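Local coordinates for Rbsd/fucu transport protein family protein (Streptococcus pneumoniae, PDB 4A34) that binds L-fucose and, as a fucose mutarotase of the RbsD/FucU family, probably speeds the interconversion of its alpha and beta anomers, at residues Asn49-Leu54 and Pro83-Thr88; Tyr112-Lys117 and Asn132-Lys137. All blocks are in the same frame, centred on the assembly; numbering follows the deposited sequence.

Interaction 1: Asn49-Leu54 and Pro83-Thr88; sequences NIPELL and PKIWGT
Pro51 meets Ile85 and Thr88 across the first turns of two helices, and this one proline carries the contact. Asn49 stands at the N-cap position of helix 50-60, but its side chain makes no capping bond. Ile50 comes next; its side chain packs on Thr124, Ile133 and Tyr89 instead of on 83-88. Pro51 then presents its ring to the second helix. Pro51 CD lies 3.8 Å from Ile85 CD1, and Pro51 CG is 4.1 Å from the same methyl. The end of the isoleucine chain thus touches the CG-CD side of the ring, and the two side chains cross at about a right angle. Ile85 reaches this far because CG1 is anti to the backbone N (chi1 -158°) and CD1 extends the chain further (chi2 154°). At another corner of the ring, Pro51 CB is a looser 4.2 Å from Thr88 CG2. The touching atoms are all carbon, and no hydrogen bond spans the segments. The contact is small. Leu53 packs on Val122 and Thr124 of strand 120-124. Leu54, one turn after Ile50, packs on Tyr89 and Met92. Helices 50-60 and 85-93 lie side by side here, with Ile50 and Leu54 facing strand 133-136. Trp86 joins helix 85-93 to the sheet through Phe73 and Tyr105.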
loop_
_atom_site.group_PDB
_atom_site.type_symbol
_atom_site.label_atom_id
_atom_site.label_comp_id
_atom_site.label_asym_id
_atom_site.label_seq_id
_atom_site.Cartn_x
_atom_site.Cartn_y
_atom_site.Cartn_z
ATOM N N ASN I 49 -23.817 20.515 9.173
ATOM C CA ASN I 49 -24.733 20.244 10.278
ATOM C C ASN I 49 -25.656 19.105 9.856
ATOM O O ASN I 49 -25.923 18.930 8.659
ATOM C CB ASN I 49 -25.536 21.509 10.639
ATOM C CG ASN I 49 -24.685 22.578 11.336
ATOM O OD1 ASN I 49 -23.787 22.262 12.122
ATOM N ND2 ASN I 49 -24.980 23.846 11.062
ATOM N N ILE I 50 -26.139 18.336 10.830
ATOM C CA ILE I 50 -26.826 17.069 10.547
ATOM C C ILE I 50 -28.229 17.179 9.927
ATOM O O ILE I 50 -28.523 16.416 9.010
ATOM C CB ILE I 50 -26.803 16.096 11.767
ATOM C CG1 ILE I 50 -25.351 15.735 12.113
ATOM C CG2 ILE I 50 -27.646 14.842 11.482
ATOM C CD1 ILE I 50 -25.137 14.933 13.395
ATOM N N PRO I 51 -29.093 18.108 10.413
ATOM C CA PRO I 51 -30.415 18.240 9.771
ATOM C C PRO I 51 -30.338 18.503 8.266
ATOM O O PRO I 51 -31.112 17.921 7.504
ATOM C CB PRO I 51 -31.082 19.429 10.504
ATOM C CG PRO I 51 -30.065 19.981 11.444
ATOM C CD PRO I 51 -28.993 18.940 11.631
ATOM N N GLU I 52 -29.402 19.359 7.853
ATOM C CA GLU I 52 -29.130 19.590 6.430
ATOM C C GLU I 52 -28.760 18.279 5.732
ATOM O O GLU I 52 -29.340 17.927 4.703
ATOM C CB GLU I 52 -28.004 20.616 6.233
ATOM C CG GLU I 52 -28.357 22.057 6.595
ATOM C CD GLU I 52 -27.890 22.445 7.991
ATOM O OE1 GLU I 52 -28.451 21.925 8.987
ATOM O OE2 GLU I 52 -26.970 23.289 8.088
ATOM N N LEU I 53 -27.808 17.554 6.310
ATOM C CA LEU I 53 -27.354 16.289 5.743
ATOM C C LEU I 53 -28.436 15.199 5.751
ATOM O O LEU I 53 -28.499 14.378 4.828
ATOM C CB LEU I 53 -26.093 15.804 6.477
ATOM C CG LEU I 53 -25.257 14.720 5.798
ATOM C CD1 LEU I 53 -24.844 15.172 4.421
ATOM C CD2 LEU I 53 -24.031 14.397 6.632
ATOM N N LEU I 54 -29.279 15.204 6.788
ATOM C CA LEU I 54 -30.344 14.205 6.951
ATOM C C LEU I 54 -31.410 14.321 5.855
ATOM O O LEU I 54 -31.911 13.316 5.345
ATOM C CB LEU I 54 -30.984 14.324 8.343
ATOM C CG LEU I 54 -32.188 13.435 8.689
ATOM C CD1 LEU I 54 -31.834 11.940 8.612
ATOM C CD2 LEU I 54 -32.729 13.791 10.057
ATOM N N PRO I 83 -32.225 16.815 23.767
ATOM C CA PRO I 83 -31.817 17.865 22.836
ATOM C C PRO I 83 -32.988 18.335 21.973
ATOM O O PRO I 83 -33.872 17.536 21.639
ATOM C CB PRO I 83 -30.730 17.189 21.992
ATOM C CG PRO I 83 -31.042 15.734 22.053
ATOM C CD PRO I 83 -31.753 15.478 23.354
ATOM N N LYS I 84 -32.998 19.627 21.645
ATOM C CA LYS I 84 -34.060 20.216 20.828
ATOM C C LYS I 84 -34.021 19.663 19.401
ATOM O O LYS I 84 -35.066 19.500 18.747
ATOM C CB LYS I 84 -33.943 21.742 20.821
ATOM N N ILE I 85 -32.807 19.358 18.940
ATOM C CA ILE I 85 -32.580 18.826 17.597
ATOM C C ILE I 85 -33.407 17.562 17.260
ATOM O O ILE I 85 -33.653 17.279 16.085
ATOM C CB ILE I 85 -31.048 18.622 17.317
ATOM C CG1 ILE I 85 -30.763 18.608 15.805
ATOM C CG2 ILE I 85 -30.487 17.378 18.051
ATOM C CD1 ILE I 85 -29.353 19.042 15.414
ATOM N N TRP I 86 -33.846 16.819 18.281
ATOM C CA TRP I 86 -34.658 15.617 18.057
ATOM C C TRP I 86 -35.997 15.954 17.416
ATOM O O TRP I 86 -36.477 15.218 16.561
ATOM C CB TRP I 86 -34.853 14.815 19.351
ATOM C CG TRP I 86 -33.634 14.014 19.789
ATOM C CD1 TRP I 86 -32.397 14.013 19.208
ATOM C CD2 TRP I 86 -33.541 13.137 20.925
ATOM N NE1 TRP I 86 -31.548 13.179 19.894
ATOM C CE2 TRP I 86 -32.221 12.628 20.953
ATOM C CE3 TRP I 86 -34.447 12.725 21.916
ATOM C CZ2 TRP I 86 -31.779 11.731 21.936
ATOM C CZ3 TRP I 86 -34.008 11.825 22.891
ATOM C CH2 TRP I 86 -32.681 11.339 22.889
ATOM N N GLY I 87 -36.589 17.076 17.822
ATOM C CA GLY I 87 -37.789 17.600 17.163
ATOM C C GLY I 87 -37.521 17.891 15.696
ATOM O O GLY I 87 -38.255 17.435 14.810
ATOM N N THR I 88 -36.447 18.640 15.456
ATOM C CA THR I 88 -35.958 18.946 14.112
ATOM C C THR I 88 -35.812 17.680 13.259
ATOM O O THR I 88 -36.253 17.651 12.101
ATOM C CB THR I 88 -34.601 19.674 14.179
ATOM O OG1 THR I 88 -34.581 20.556 15.310
ATOM C CG2 THR I 88 -34.356 20.461 12.912
#

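Interaction 2: Tyr112-Lys117 and Asn132-Lys137; sequences YERSKK and NIILKK. With FUL (beta-L-fucopyranose), chain B.
This is a helix-on-sheet contact, in which Arg114 of helix 108-116 lies against Ile134 on strand 133-136, beside a fucose site. The touch is made by aliphatic carbon. Arg114 CD sits 3.9 Å from Ile134 CD1, and the two side chains cross obliquely. Ile134 holds CG1 anti to its carbonyl carbon (chi1 -52°), which carries CD1 up to the arginine. The Arg114 chain bends at chi2 and chi3, and its guanidinium runs on toward Lys136. Lys136 CE lies at the edge of that group, near its plane, 4.4 Å from Arg114 NH1. Arg114 NH1 and Lys136 NZ stay 5.0 Å apart. Both form salt bridges with Glu25 OE2, which probably helps to balance the two charges. On the helix itself, Ser115 OG donates to Tyr112 O at 2.6 Å and also bonds to the Tyr33 hydroxyl.

The segments meet again through the sugar. Tyr112 OH is hydrogen-bonded to O1 of beta-L-fucopyranose at 2.9 Å, with O1 in the plane of the ring at its edge. Asn132 ND2 donates to sugar O2, also at 2.9 Å, with an N-H...O angle of 152°. Asn132 OD1 accepts from Asp30 N, which helps to fix the amide's orientation. The sugar is also hydrogen-bonded to Asp30 OD2, the backbone N of Tyr130 and His22 of the second subunit, so the site is built from two chains. Strand 133-136 runs between strands 25-29 and 71-74. Helix 108-116 covers one face of this sheet, and helix 50-60 packs on Ile133 and Leu135, which point to the other.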
loop_
_atom_site.group_PDB
_atom_site.type_symbol
_atom_site.label_atom_id
_atom_site.label_comp_id
_atom_site.label_asym_id
_atom_site.label_seq_id
_atom_site.Cartn_x
_atom_site.Cartn_y
_atom_site.Cartn_z
ATOM N N TYR I 112 -22.477 2.974 20.410
ATOM C CA TYR I 112 -21.080 2.853 19.988
ATOM C C TYR I 112 -20.860 1.550 19.235
ATOM O O TYR I 112 -20.353 1.547 18.110
ATOM C CB TYR I 112 -20.126 2.927 21.188
ATOM C CG TYR I 112 -19.976 4.300 21.840
ATOM C CD1 TYR I 112 -20.400 5.474 21.196
ATOM C CD2 TYR I 112 -19.363 4.426 23.090
ATOM C CE1 TYR I 112 -20.240 6.734 21.800
ATOM C CE2 TYR I 112 -19.199 5.687 23.702
ATOM C CZ TYR I 112 -19.641 6.832 23.052
ATOM O OH TYR I 112 -19.478 8.066 23.655
ATOM N N GLU I 113 -21.272 0.445 19.852
ATOM C CA GLU I 113 -21.106 -0.879 19.265
ATOM C C GLU I 113 -21.827 -1.063 17.918
ATOM O O GLU I 113 -21.256 -1.621 16.980
ATOM C CB GLU I 113 -21.482 -1.979 20.273
ATOM C CG GLU I 113 -20.619 -2.013 21.557
ATOM C CD GLU I 113 -19.131 -2.245 21.289
ATOM O OE1 GLU I 113 -18.794 -3.040 20.383
ATOM O OE2 GLU I 113 -18.295 -1.623 21.988
ATOM N N ARG I 114 -23.062 -0.584 17.802
ATOM C CA ARG I 114 -23.744 -0.659 16.505
ATOM C C ARG I 114 -23.042 0.202 15.437
ATOM O O ARG I 114 -22.967 -0.188 14.268
ATOM C CB ARG I 114 -25.236 -0.321 16.601
ATOM C CG ARG I 114 -26.059 -1.105 15.573
ATOM C CD ARG I 114 -27.263 -0.334 15.091
ATOM N NE ARG I 114 -28.505 -0.735 15.740
ATOM C CZ ARG I 114 -29.599 -1.132 15.096
ATOM N NH1 ARG I 114 -29.619 -1.185 13.777
ATOM N NH2 ARG I 114 -30.683 -1.477 15.775
ATOM N N SER I 115 -22.501 1.349 15.849
ATOM C CA SER I 115 -21.743 2.210 14.940
ATOM C C SER I 115 -20.461 1.554 14.392
ATOM O O SER I 115 -20.004 1.905 13.310
ATOM C CB SER I 115 -21.426 3.557 15.590
ATOM O OG SER I 115 -20.237 3.494 16.349
ATOM N N LYS I 116 -19.894 0.606 15.137
ATOM C CA LYS I 116 -18.703 -0.124 14.689
ATOM C C LYS I 116 -19.056 -1.134 13.600
ATOM O O LYS I 116 -18.212 -1.494 12.780
ATOM C CB LYS I 116 -18.013 -0.829 15.854
ATOM C CG LYS I 116 -17.502 0.092 16.939
ATOM C CD LYS I 116 -16.727 -0.675 18.012
ATOM C CE LYS I 116 -16.182 0.278 19.058
ATOM N NZ LYS I 116 -15.852 -0.408 20.324
ATOM N N LYS I 117 -20.315 -1.571 13.602
ATOM C CA LYS I 117 -20.822 -2.536 12.625
ATOM C C LYS I 117 -21.492 -1.852 11.441
ATOM O O LYS I 117 -21.931 -2.517 10.506
ATOM C CB LYS I 117 -21.808 -3.508 13.285
ATOM C CG LYS I 117 -21.189 -4.845 13.716
ATOM C CD LYS I 117 -21.112 -5.016 15.230
ATOM C CE LYS I 117 -22.383 -5.649 15.799
ATOM N NZ LYS I 117 -22.345 -5.717 17.298
ATOM N N ASN I 132 -26.532 12.265 17.207
ATOM C CA ASN I 132 -26.108 11.205 16.327
ATOM C C ASN I 132 -27.307 10.411 15.831
ATOM O O ASN I 132 -28.258 10.214 16.573
ATOM C CB ASN I 132 -25.145 10.302 17.093
ATOM C CG ASN I 132 -23.963 11.064 17.660
ATOM O OD1 ASN I 132 -23.036 11.406 16.931
ATOM N ND2 ASN I 132 -23.984 11.327 18.963
ATOM N N ILE I 133 -27.269 9.963 14.580
ATOM C CA ILE I 133 -28.366 9.174 14.020
ATOM C C ILE I 133 -27.782 7.951 13.339
ATOM O O ILE I 133 -26.679 8.022 12.817
ATOM C CB ILE I 133 -29.193 9.972 12.963
ATOM C CG1 ILE I 133 -29.549 11.376 13.455
ATOM C CG2 ILE I 133 -30.466 9.228 12.584
ATOM C CD1 ILE I 133 -30.307 12.203 12.430
ATOM N N ILE I 134 -28.503 6.832 13.353
ATOM C CA ILE I 134 -28.151 5.694 12.494
ATOM C C ILE I 134 -29.305 5.404 11.561
ATOM O O ILE I 134 -30.444 5.248 12.003
ATOM C CB ILE I 134 -27.802 4.403 13.262
ATOM C CG1 ILE I 134 -26.743 4.670 14.332
ATOM C CG2 ILE I 134 -27.322 3.330 12.286
ATOM C CD1 ILE I 134 -26.473 3.502 15.220
ATOM N N LEU I 135 -28.993 5.361 10.269
ATOM C CA LEU I 135 -29.974 5.126 9.223
ATOM C C LEU I 135 -29.649 3.808 8.557
ATOM O O LEU I 135 -28.474 3.517 8.298
ATOM C CB LEU I 135 -29.915 6.252 8.198
ATOM C CG LEU I 135 -30.092 7.694 8.689
ATOM C CD1 LEU I 135 -29.782 8.656 7.556
ATOM C CD2 LEU I 135 -31.517 7.911 9.204
ATOM N N LYS I 136 -30.682 3.011 8.293
ATOM C CA LYS I 136 -30.523 1.697 7.664
ATOM C C LYS I 136 -31.160 1.659 6.266
ATOM O O LYS I 136 -32.370 1.799 6.124
ATOM C CB LYS I 136 -31.096 0.593 8.565
ATOM C CG LYS I 136 -30.856 -0.829 8.045
ATOM C CD LYS I 136 -31.769 -1.851 8.719
ATOM C CE LYS I 136 -31.093 -2.565 9.862
ATOM N NZ LYS I 136 -30.057 -3.512 9.402
ATOM N N LYS I 137 -30.326 1.449 5.250
ATOM C CA LYS I 137 -30.725 1.509 3.841
ATOM C C LYS I 137 -31.785 0.474 3.432
ATOM O O LYS I 137 -31.637 -0.724 3.697
ATOM C CB LYS I 137 -29.484 1.404 2.940
ATOM C CG LYS I 137 -29.802 1.352 1.449
ATOM C CD LYS I 137 -28.598 1.694 0.593
ATOM C CE LYS I 137 -29.003 2.002 -0.833
ATOM N NZ LYS I 137 -27.840 2.511 -1.605
HETATM C C1 FUL B . -21.057 11.436 22.918
HETATM C C2 FUL B . -21.422 12.486 21.860
HETATM O O2 FUL B . -21.599 11.917 20.583
HETATM C C3 FUL B . -22.734 13.135 22.294
HETATM O O3 FUL B . -23.106 14.162 21.415
HETATM C C4 FUL B . -22.599 13.699 23.697
HETATM O O4 FUL B . -21.599 14.683 23.677
HETATM C C5 FUL B . -22.175 12.578 24.637
HETATM C C6 FUL B . -22.117 13.060 26.082
HETATM O O5 FUL B . -20.925 12.072 24.180
HETATM O O1 FUL B . -19.864 10.761 22.604
#

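Interactions 1 and 2 lie on opposite sides of the chain's centre, with their centres about 16 Å apart, and follow one another in series along the chain. Strand 133-136 joins them. Ile133 CD1 reaches Leu54 CD2 at 3.7 Å and Ile50 CG2 at 3.9 Å, while Leu135 CD1 lies 4.0 Å from Leu54 CD1. Ile134, between them, points to the opposite face and serves interaction 2. Their relation to the sugar differs. Interaction 2 supplies Tyr112 and Asn132 to the fucose pocket, whereas interaction 1 makes no direct contribution: the Ile85 side chain is about 9 Å from a bound beta-L-fucopyranose. Trp86 NE1, bonded to Tyr130 O, gives 83-88 an indirect tie to that pocket.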